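Local atomic coordinates of iminosuccinate reductase (Paracoccus denitrificans, PDB entry 6RQA), a protein that catalyses the NADH-dependent reduction of iminosuccinate to L-aspartate, regenerating the amino-group donor of the beta-hydroxyaspartate cycle during glyoxylate assimilation. Residues M240-D243 with Q248-D251; A133-V138 with T308-T313. All blocks are in the same frame, centred on the assembly; numbering follows the deposited sequence.

Contact 1 (M240-D243 with Q248-D251). With NAD (nicotinamide-adenine-dinucleotide), chain C.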
# COMPACT_ATOMS: atom_id res chain seq x y z
N MET A 240 5.91 -23.37 5.58
CA MET A 240 6.19 -22.03 5.09
C MET A 240 5.69 -21.77 3.68
O MET A 240 5.71 -20.61 3.25
CB MET A 240 7.71 -21.77 5.13
CG MET A 240 8.37 -22.12 6.46
SD MET A 240 7.78 -21.10 7.83
CE MET A 240 8.28 -19.47 7.28
N GLY A 241 5.25 -22.79 2.95
CA GLY A 241 4.91 -22.62 1.55
C GLY A 241 3.56 -22.00 1.27
O GLY A 241 3.43 -21.17 0.37
N THR A 242 2.54 -22.38 2.04
CA THR A 242 1.17 -21.94 1.78
C THR A 242 0.99 -20.51 2.28
O THR A 242 0.92 -20.27 3.49
CB THR A 242 0.17 -22.88 2.44
OG1 THR A 242 0.36 -24.21 1.93
CG2 THR A 242 -1.25 -22.42 2.15
N ASP A 243 0.90 -19.56 1.34
CA ASP A 243 0.66 -18.16 1.67
C ASP A 243 -0.44 -17.56 0.79
O ASP A 243 -0.52 -16.34 0.66
CB ASP A 243 1.94 -17.34 1.54
CG ASP A 243 2.55 -17.41 0.15
OD1 ASP A 243 2.05 -18.20 -0.68
OD2 ASP A 243 3.52 -16.68 -0.11
N GLN A 248 -1.79 -25.63 -0.70
CA GLN A 248 -1.88 -26.66 0.33
C GLN A 248 -0.62 -27.50 0.31
O GLN A 248 -0.13 -27.87 -0.76
CB GLN A 248 -3.11 -27.55 0.11
CG GLN A 248 -3.30 -28.61 1.19
CD GLN A 248 -4.50 -29.49 0.92
OE1 GLN A 248 -5.09 -29.45 -0.15
NE2 GLN A 248 -4.87 -30.30 1.91
N GLU A 249 -0.10 -27.79 1.49
CA GLU A 249 1.07 -28.64 1.66
C GLU A 249 0.81 -29.86 2.52
O GLU A 249 1.34 -30.94 2.24
CB GLU A 249 2.24 -27.84 2.26
CG GLU A 249 2.94 -26.91 1.30
CD GLU A 249 4.16 -26.25 1.91
OE1 GLU A 249 4.08 -25.82 3.08
OE2 GLU A 249 5.20 -26.17 1.23
N LEU A 250 -0.00 -29.73 3.56
CA LEU A 250 -0.17 -30.76 4.56
C LEU A 250 -1.55 -31.40 4.46
O LEU A 250 -2.48 -30.85 3.87
CB LEU A 250 0.04 -30.20 5.97
CG LEU A 250 1.46 -30.15 6.54
CD1 LEU A 250 2.41 -29.39 5.63
CD2 LEU A 250 1.44 -29.51 7.92
N ASP A 251 -1.66 -32.58 5.05
CA ASP A 251 -2.95 -33.23 5.20
C ASP A 251 -3.74 -32.52 6.30
O ASP A 251 -3.23 -32.37 7.41
CB ASP A 251 -2.76 -34.71 5.55
CG ASP A 251 -4.06 -35.49 5.59
OD1 ASP A 251 -5.10 -34.96 5.16
OD2 ASP A 251 -4.03 -36.65 6.04
PA NAD C . 10.19 -21.99 -6.18
O1A NAD C . 9.17 -22.06 -7.28
O2A NAD C . 11.65 -21.68 -6.22
O5B NAD C . 10.22 -23.67 -5.77
C5B NAD C . 8.91 -24.11 -5.78
C4B NAD C . 8.89 -25.55 -5.35
O4B NAD C . 7.53 -25.94 -5.20
C3B NAD C . 9.47 -26.34 -6.51
O3B NAD C . 10.83 -26.42 -6.24
C2B NAD C . 8.75 -27.69 -6.37
O2B NAD C . 9.40 -28.54 -5.49
C1B NAD C . 7.38 -27.27 -5.70
N9A NAD C . 6.30 -27.21 -6.68
C8A NAD C . 6.16 -26.43 -7.84
N7A NAD C . 5.02 -26.66 -8.49
C5A NAD C . 4.37 -27.64 -7.72
C6A NAD C . 3.12 -28.30 -7.87
N6A NAD C . 2.32 -28.01 -8.93
N1A NAD C . 2.72 -29.24 -6.94
C2A NAD C . 3.59 -29.48 -5.91
N3A NAD C . 4.79 -28.93 -5.64
C4A NAD C . 5.15 -28.00 -6.58
O3 NAD C . 9.29 -21.21 -5.10
PN NAD C . 10.09 -20.51 -3.92
O1N NAD C . 11.19 -21.26 -3.20
O2N NAD C . 10.03 -19.10 -4.37
O5D NAD C . 8.94 -20.36 -2.57
C5D NAD C . 8.13 -21.45 -2.62
C4D NAD C . 6.91 -21.18 -1.78
O4D NAD C . 7.31 -20.37 -0.66
C3D NAD C . 5.94 -20.33 -2.64
O3D NAD C . 4.71 -20.94 -2.55
C2D NAD C . 5.96 -18.96 -1.93
O2D NAD C . 4.72 -18.35 -1.85
C1D NAD C . 6.29 -19.43 -0.50
N1N NAD C . 6.86 -18.27 0.29
C2N NAD C . 6.44 -18.16 1.59
C3N NAD C . 6.92 -17.12 2.38
C7N NAD C . 6.40 -17.07 3.78
O7N NAD C . 6.74 -16.20 4.57
N7N NAD C . 5.52 -18.06 4.14
C4N NAD C . 7.82 -16.20 1.84
C5N NAD C . 8.24 -16.34 0.52
C6N NAD C . 7.75 -17.39 -0.26
O HOH W 1 2.53 -24.20 4.29
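In the Rossmann-type domain of this ornithine cyclodeaminase/mu-crystallin family member, the NAD-binding loop that follows strand 235-239 is backed by E249 of the short strand 248-250. The E249 carboxylate reaches G241: its OE1 accepts a hydrogen bond from G241 N at 3.3 Å, the donor lying above the carboxylate plane (47° out of it) and the N-H...O angle bent to 142°. CG of E249 stands anti to its own carbonyl carbon (chi1 -76°) and the chain beyond is extended, which carries the carboxylate across to the loop; CD comes within 3.7 Å of G241 CA. T242 OG1 lies beside the start of the same residue, 3.6 Å from E249 N and 3.8 Å from E249 CG. A water accepts from T242 N at 2.9 Å, but sits too close to E249 OE1 for a bond there to be relied on at this resolution. Both carboxylate oxygens have further partners, S217 OG for OE1 and T219 N for OE2, while E273 accepts from T242 OG1 and also binds E249 N.

The other side of the loop faces the cofactor. M240 O accepts from the nicotinamide amide N7N of NAD at 2.7 Å, G241 O from ribose O3D, and D243 OD2 from ribose O2D at 2.7 Å. K247 forms a salt bridge with D243 OD1. The buried E249 carboxylate thus acts as a second-shell acceptor: by accepting the G241 N-H, it would help to hold the loop with the carbonyls of M240 and G241 turned to the nicotinamide riboside, and its several donors would probably stabilise its negative charge.

Contact 2 (A133-V138 with T308-T313). With NAD (nicotinamide-adenine-dinucleotide), chain C.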
# COMPACT_ATOMS: atom_id res chain seq x y z
N ALA A 133 13.25 -17.43 6.19
CA ALA A 133 14.08 -18.45 6.83
C ALA A 133 14.26 -18.16 8.31
O ALA A 133 14.32 -19.09 9.13
CB ALA A 133 15.43 -18.55 6.13
N ALA A 134 14.35 -16.88 8.68
CA ALA A 134 14.47 -16.53 10.09
C ALA A 134 13.21 -16.89 10.86
O ALA A 134 13.28 -17.39 11.99
CB ALA A 134 14.79 -15.05 10.24
N ALA A 135 12.04 -16.65 10.26
CA ALA A 135 10.78 -16.99 10.92
C ALA A 135 10.70 -18.48 11.21
O ALA A 135 10.29 -18.89 12.30
CB ALA A 135 9.60 -16.53 10.07
N SER A 136 11.09 -19.31 10.24
CA SER A 136 11.09 -20.76 10.46
C SER A 136 12.09 -21.15 11.53
O SER A 136 11.84 -22.07 12.32
CB SER A 136 11.38 -21.49 9.15
OG SER A 136 11.39 -22.89 9.35
N ALA A 137 13.24 -20.47 11.58
CA ALA A 137 14.25 -20.79 12.58
C ALA A 137 13.79 -20.41 13.99
O ALA A 137 14.15 -21.09 14.96
CB ALA A 137 15.57 -20.09 12.25
N VAL A 138 13.00 -19.34 14.12
CA VAL A 138 12.47 -18.97 15.43
C VAL A 138 11.54 -20.05 15.95
O VAL A 138 11.60 -20.43 17.13
CB VAL A 138 11.78 -17.59 15.35
CG1 VAL A 138 11.05 -17.29 16.65
CG2 VAL A 138 12.79 -16.50 15.05
N THR A 308 3.95 -30.45 16.49
CA THR A 308 3.73 -29.01 16.48
C THR A 308 3.89 -28.49 15.06
O THR A 308 4.71 -28.99 14.28
CB THR A 308 4.71 -28.28 17.41
OG1 THR A 308 6.06 -28.56 17.01
CG2 THR A 308 4.51 -28.72 18.85
N ILE A 309 3.10 -27.47 14.72
CA ILE A 309 3.11 -26.87 13.39
C ILE A 309 3.19 -25.36 13.54
O ILE A 309 2.45 -24.77 14.34
CB ILE A 309 1.87 -27.27 12.56
CG1 ILE A 309 1.86 -28.77 12.28
CG2 ILE A 309 1.84 -26.49 11.25
CD1 ILE A 309 0.68 -29.22 11.46
N PHE A 310 4.08 -24.73 12.79
CA PHE A 310 4.14 -23.28 12.67
C PHE A 310 3.69 -22.90 11.27
O PHE A 310 4.34 -23.24 10.28
CB PHE A 310 5.55 -22.75 12.93
CG PHE A 310 5.74 -21.32 12.53
CD1 PHE A 310 5.03 -20.31 13.18
CD2 PHE A 310 6.60 -20.97 11.51
CE1 PHE A 310 5.19 -18.99 12.81
CE2 PHE A 310 6.77 -19.65 11.14
CZ PHE A 310 6.06 -18.66 11.79
N ASP A 311 2.56 -22.18 11.19
CA ASP A 311 1.98 -21.78 9.91
C ASP A 311 2.54 -20.42 9.52
O ASP A 311 1.96 -19.37 9.76
CB ASP A 311 0.46 -21.76 10.01
CG ASP A 311 -0.21 -21.63 8.66
OD1 ASP A 311 0.49 -21.68 7.63
OD2 ASP A 311 -1.45 -21.49 8.62
N GLY A 312 3.71 -20.46 8.89
CA GLY A 312 4.36 -19.25 8.44
C GLY A 312 3.75 -18.68 7.17
O GLY A 312 3.96 -19.22 6.08
N THR A 313 3.00 -17.59 7.31
CA THR A 313 2.36 -16.95 6.16
C THR A 313 3.10 -15.72 5.66
O THR A 313 2.95 -15.37 4.48
CB THR A 313 0.92 -16.55 6.51
OG1 THR A 313 0.93 -15.56 7.54
CG2 THR A 313 0.13 -17.76 6.99
PA NAD C . 10.19 -21.99 -6.18
O1A NAD C . 9.17 -22.06 -7.28
O2A NAD C . 11.65 -21.68 -6.22
O5B NAD C . 10.22 -23.67 -5.77
C5B NAD C . 8.91 -24.11 -5.78
C4B NAD C . 8.89 -25.55 -5.35
O4B NAD C . 7.53 -25.94 -5.20
C3B NAD C . 9.47 -26.34 -6.51
O3B NAD C . 10.83 -26.42 -6.24
C2B NAD C . 8.75 -27.69 -6.37
O2B NAD C . 9.40 -28.54 -5.49
C1B NAD C . 7.38 -27.27 -5.70
N9A NAD C . 6.30 -27.21 -6.68
C8A NAD C . 6.16 -26.43 -7.84
N7A NAD C . 5.02 -26.66 -8.49
C5A NAD C . 4.37 -27.64 -7.72
C6A NAD C . 3.12 -28.30 -7.87
N6A NAD C . 2.32 -28.01 -8.93
N1A NAD C . 2.72 -29.24 -6.94
C2A NAD C . 3.59 -29.48 -5.91
N3A NAD C . 4.79 -28.93 -5.64
C4A NAD C . 5.15 -28.00 -6.58
O3 NAD C . 9.29 -21.21 -5.10
PN NAD C . 10.09 -20.51 -3.92
O1N NAD C . 11.19 -21.26 -3.20
O2N NAD C . 10.03 -19.10 -4.37
O5D NAD C . 8.94 -20.36 -2.57
C5D NAD C . 8.13 -21.45 -2.62
C4D NAD C . 6.91 -21.18 -1.78
O4D NAD C . 7.31 -20.37 -0.66
C3D NAD C . 5.94 -20.33 -2.64
O3D NAD C . 4.71 -20.94 -2.55
C2D NAD C . 5.96 -18.96 -1.93
O2D NAD C . 4.72 -18.35 -1.85
C1D NAD C . 6.29 -19.43 -0.50
N1N NAD C . 6.86 -18.27 0.29
C2N NAD C . 6.44 -18.16 1.59
C3N NAD C . 6.92 -17.12 2.38
C7N NAD C . 6.40 -17.07 3.78
O7N NAD C . 6.74 -16.20 4.57
N7N NAD C . 5.52 -18.06 4.14
C4N NAD C . 7.82 -16.20 1.84
C5N NAD C . 8.24 -16.34 0.52
C6N NAD C . 7.75 -17.39 -0.26
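Beside the nicotinamide end of the NAD pocket, helix 125-143 packs against the C-terminal end of strand 307-311, a strand of the parallel sheet of the Rossmann-type domain. The join is small and rests on one ring. F310 has CG anti to its backbone N (chi1 167°), and this turns the phenyl group from the strand toward the helix, where CE2 reaches the backbone turn at A135 and S136. A135 O meets the ring obliquely, 3.8 Å from F310 CE2, and A135 CB is 4.3 Å from the same CE2; no hydrogen bond joins the segments. Around them, F47 of helix 36-51 touches A135, and L291 of helix 291-295 touches F310, so the contact is buried among several helices.

Past F310 the chain leaves the strand through an inverse gamma turn centred on D311, closed by a weak G312 N to F310 O bond. The turn folds G312 back over the phenyl ring, with G312 N 3.8 Å above one face and offset toward the rim. From there the G312 carbonyl reaches the cofactor: its O accepts the nicotinamide amide N7N of NAD at 2.7 Å, with an N-H...O angle of 137°.

Both contacts are buried and border the same NAD, but contact 1 is polar and contact 2 largely apolar. In contact 1 a carboxylate accepts a loop N-H; in contact 2 a phenyl ring rests on a helix backbone. They converge on the carboxamide nitrogen of the nicotinamide, which donates to a backbone carbonyl from each. M240 bridges them: its SD is 3.8 Å from F310 CE2 and equally far from S136 CB. Another join is L250 CD2 to I309 CD1, at 3.6 Å. In sequence, contact 1 spans neighbouring parts of the chain and is nested inside the long loop closed by contact 2.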